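Local coordinates for cytochrome P450 (CYP102L1) (PDB 6N6Q), which is a phage-encoded haem-containing cytochrome P450 that probably acts as a monooxygenase, at residues A[214-217]-A[218-222]. Residues are numbered along the deposited sequence; the frame is centred on the assembly and turned at random.
Sequences RRLH and AADKK
Four successive i to i+4 hydrogen bonds join 214-217 to 218-222 as one continuous stretch of alpha-helix, running from Ala218 N to Arg214 O, Ala219 N to Arg215 O, Asp220 N to Leu216 O and Lys221 N to His217 O, with N-H...O angles of 156 to 161°. This is the N-terminal part of helix 212-237 in the cytochrome P450 fold, at the periphery, the centre of the contact about 26 Å from the centre of the chain, where one side packs on helix 183-196, a pair consistent with the F and G helices that cover the substrate side of the haem in P450s. Two residue pairs one turn apart carry the side-chain contact. Leu216 and Asp220 cross at a slant: Leu216 CD1 lies 3.9 Å from Asp220 OD1, and Leu216 CG is equally close to Asp220 OD2; the CG-CD1 edge of the leucine rests against the carboxylate. The Asp220 carboxylate stands beside its own backbone N (chi1 -79°), which brings its CG within 3.2 Å of Leu216 O. Both of its oxygens are hydrogen-bonded elsewhere, OD1 in a salt bridge to Arg190 of helix 183-196, which would be expected to stabilise the buried negative charge. His217 and Lys221 run side by side in the same direction. The imidazole is buried, stacked with Tyr194 and tied through ND1 to Glu191, two partners that limit its rotation. Arg214 turns its guanidinium to Glu206, with which NH2 forms a salt bridge. On the outer side of the helix, Ala219 CB sits 3.6 Å from Arg215 O. Lys221, with CG anti to the backbone N and the chain extended beyond it, runs alongside the imidazole, its CD placed obliquely to the ring, 4.0 Å from His217 CE1.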
ATOM      1  N   ARG A 214     -22.880  11.586  12.832  1.00 61.71           N
ATOM      2  CA  ARG A 214     -23.570  10.391  12.351  1.00 63.71           C
ATOM      3  C   ARG A 214     -24.392  10.695  11.104  1.00 62.62           C
ATOM      4  O   ARG A 214     -24.475   9.869  10.187  1.00 58.39           O
ATOM      5  CB  ARG A 214     -24.448   9.811  13.465  1.00 60.62           C
ATOM      6  CG  ARG A 214     -25.644   8.971  13.007  1.00 62.29           C
ATOM      7  CD  ARG A 214     -25.244   7.666  12.320  1.00 59.02           C
ATOM      8  NE  ARG A 214     -24.361   6.837  13.134  1.00 78.29           N
ATOM      9  CZ  ARG A 214     -23.999   5.598  12.813  1.00 76.50           C
ATOM     10  NH1 ARG A 214     -24.454   5.038  11.698  1.00 72.57           N
ATOM     11  NH2 ARG A 214     -23.187   4.913  13.606  1.00 74.09           N
ATOM     12  N   ARG A 215     -24.991  11.885  11.040  1.00 58.61           N
ATOM     13  CA  ARG A 215     -25.764  12.248   9.858  1.00 60.59           C
ATOM     14  C   ARG A 215     -24.855  12.486   8.658  1.00 53.69           C
ATOM     15  O   ARG A 215     -25.200  12.120   7.528  1.00 51.53           O
ATOM     16  CB  ARG A 215     -26.615  13.482  10.150  1.00 63.36           C
ATOM     17  CG  ARG A 215     -27.882  13.571   9.320  1.00 79.18           C
ATOM     18  CD  ARG A 215     -28.887  14.522   9.952  1.00 80.97           C
ATOM     19  NE  ARG A 215     -29.238  14.118  11.311  1.00 75.63           N
ATOM     20  CZ  ARG A 215     -30.188  14.694  12.041  1.00 91.54           C
ATOM     21  NH1 ARG A 215     -30.442  14.262  13.269  1.00 85.86           N
ATOM     22  NH2 ARG A 215     -30.890  15.701  11.543  1.00 98.33           N
ATOM     23  N   LEU A 216     -23.687  13.094   8.884  1.00 52.40           N
ATOM     24  CA  LEU A 216     -22.729  13.275   7.798  1.00 54.68           C
ATOM     25  C   LEU A 216     -22.207  11.934   7.296  1.00 54.46           C
ATOM     26  O   LEU A 216     -21.950  11.768   6.098  1.00 52.93           O
ATOM     27  CB  LEU A 216     -21.574  14.167   8.262  1.00 54.48           C
ATOM     28  CG  LEU A 216     -20.445  14.443   7.266  1.00 54.46           C
ATOM     29  CD1 LEU A 216     -20.984  15.104   6.010  1.00 57.97           C
ATOM     30  CD2 LEU A 216     -19.367  15.306   7.907  1.00 47.46           C
ATOM     31  N   HIS A 217     -22.044  10.965   8.200  1.00 52.67           N
ATOM     32  CA  HIS A 217     -21.612   9.631   7.796  1.00 54.27           C
ATOM     33  C   HIS A 217     -22.684   8.926   6.972  1.00 51.69           C
ATOM     34  O   HIS A 217     -22.377   8.285   5.960  1.00 55.65           O
ATOM     35  CB  HIS A 217     -21.246   8.809   9.033  1.00 56.60           C
ATOM     36  CG  HIS A 217     -21.589   7.357   8.923  1.00 52.72           C
ATOM     37  ND1 HIS A 217     -20.798   6.451   8.251  1.00 48.15           N
ATOM     38  CD2 HIS A 217     -22.640   6.652   9.406  1.00 54.51           C
ATOM     39  CE1 HIS A 217     -21.345   5.250   8.324  1.00 51.35           C
ATOM     40  NE2 HIS A 217     -22.465   5.346   9.019  1.00 55.16           N
ATOM     41  N   ALA A 218     -23.948   9.037   7.388  1.00 51.80           N
ATOM     42  CA  ALA A 218     -25.037   8.459   6.606  1.00 56.32           C
ATOM     43  C   ALA A 218     -25.091   9.064   5.211  1.00 48.07           C
ATOM     44  O   ALA A 218     -25.297   8.349   4.223  1.00 48.21           O
ATOM     45  CB  ALA A 218     -26.369   8.656   7.329  1.00 40.09           C
ATOM     46  N   ALA A 219     -24.895  10.381   5.109  1.00 47.06           N
ATOM     47  CA  ALA A 219     -24.892  11.029   3.801  1.00 45.40           C
ATOM     48  C   ALA A 219     -23.668  10.627   2.987  1.00 50.47           C
ATOM     49  O   ALA A 219     -23.776  10.378   1.780  1.00 56.91           O
ATOM     50  CB  ALA A 219     -24.953  12.547   3.967  1.00 50.97           C
ATOM     51  N   ASP A 220     -22.498  10.559   3.628  1.00 48.83           N
ATOM     52  CA  ASP A 220     -21.288  10.161   2.914  1.00 46.23           C
ATOM     53  C   ASP A 220     -21.380   8.722   2.425  1.00 46.92           C
ATOM     54  O   ASP A 220     -20.944   8.412   1.311  1.00 45.27           O
ATOM     55  CB  ASP A 220     -20.062  10.344   3.808  1.00 51.02           C
ATOM     56  CG  ASP A 220     -19.602  11.787   3.879  1.00 59.04           C
ATOM     57  OD1 ASP A 220     -20.168  12.630   3.149  1.00 56.43           O
ATOM     58  OD2 ASP A 220     -18.672  12.076   4.661  1.00 53.55           O
ATOM     59  N   LYS A 221     -21.948   7.832   3.242  1.00 51.53           N
ATOM     60  CA  LYS A 221     -22.055   6.429   2.851  1.00 54.50           C
ATOM     61  C   LYS A 221     -22.941   6.268   1.620  1.00 55.69           C
ATOM     62  O   LYS A 221     -22.583   5.558   0.671  1.00 52.25           O
ATOM     63  CB  LYS A 221     -22.592   5.605   4.022  1.00 52.94           C
ATOM     64  CG  LYS A 221     -22.434   4.104   3.855  1.00 49.90           C
ATOM     65  CD  LYS A 221     -22.880   3.361   5.107  1.00 56.11           C
ATOM     66  CE  LYS A 221     -22.630   1.864   4.983  1.00 63.55           C
ATOM     67  NZ  LYS A 221     -22.961   1.141   6.242  1.00 71.05           N
ATOM     68  N   LYS A 222     -24.104   6.928   1.613  1.00 47.96           N
ATOM     69  CA  LYS A 222     -24.980   6.870   0.446  1.00 50.42           C
ATOM     70  C   LYS A 222     -24.324   7.508  -0.771  1.00 47.97           C
ATOM     71  O   LYS A 222     -24.442   6.993  -1.889  1.00 48.36           O
ATOM     72  CB  LYS A 222     -26.313   7.557   0.745  1.00 51.47           C
ATOM     73  CG  LYS A 222     -27.211   6.808   1.715  1.00 66.38           C
ATOM     74  CD  LYS A 222     -28.546   7.524   1.873  1.00 75.51           C
ATOM     75  CE  LYS A 222     -29.443   6.831   2.886  1.00 76.88           C
ATOM     76  NZ  LYS A 222     -30.729   7.563   3.078  1.00 84.66           N
TER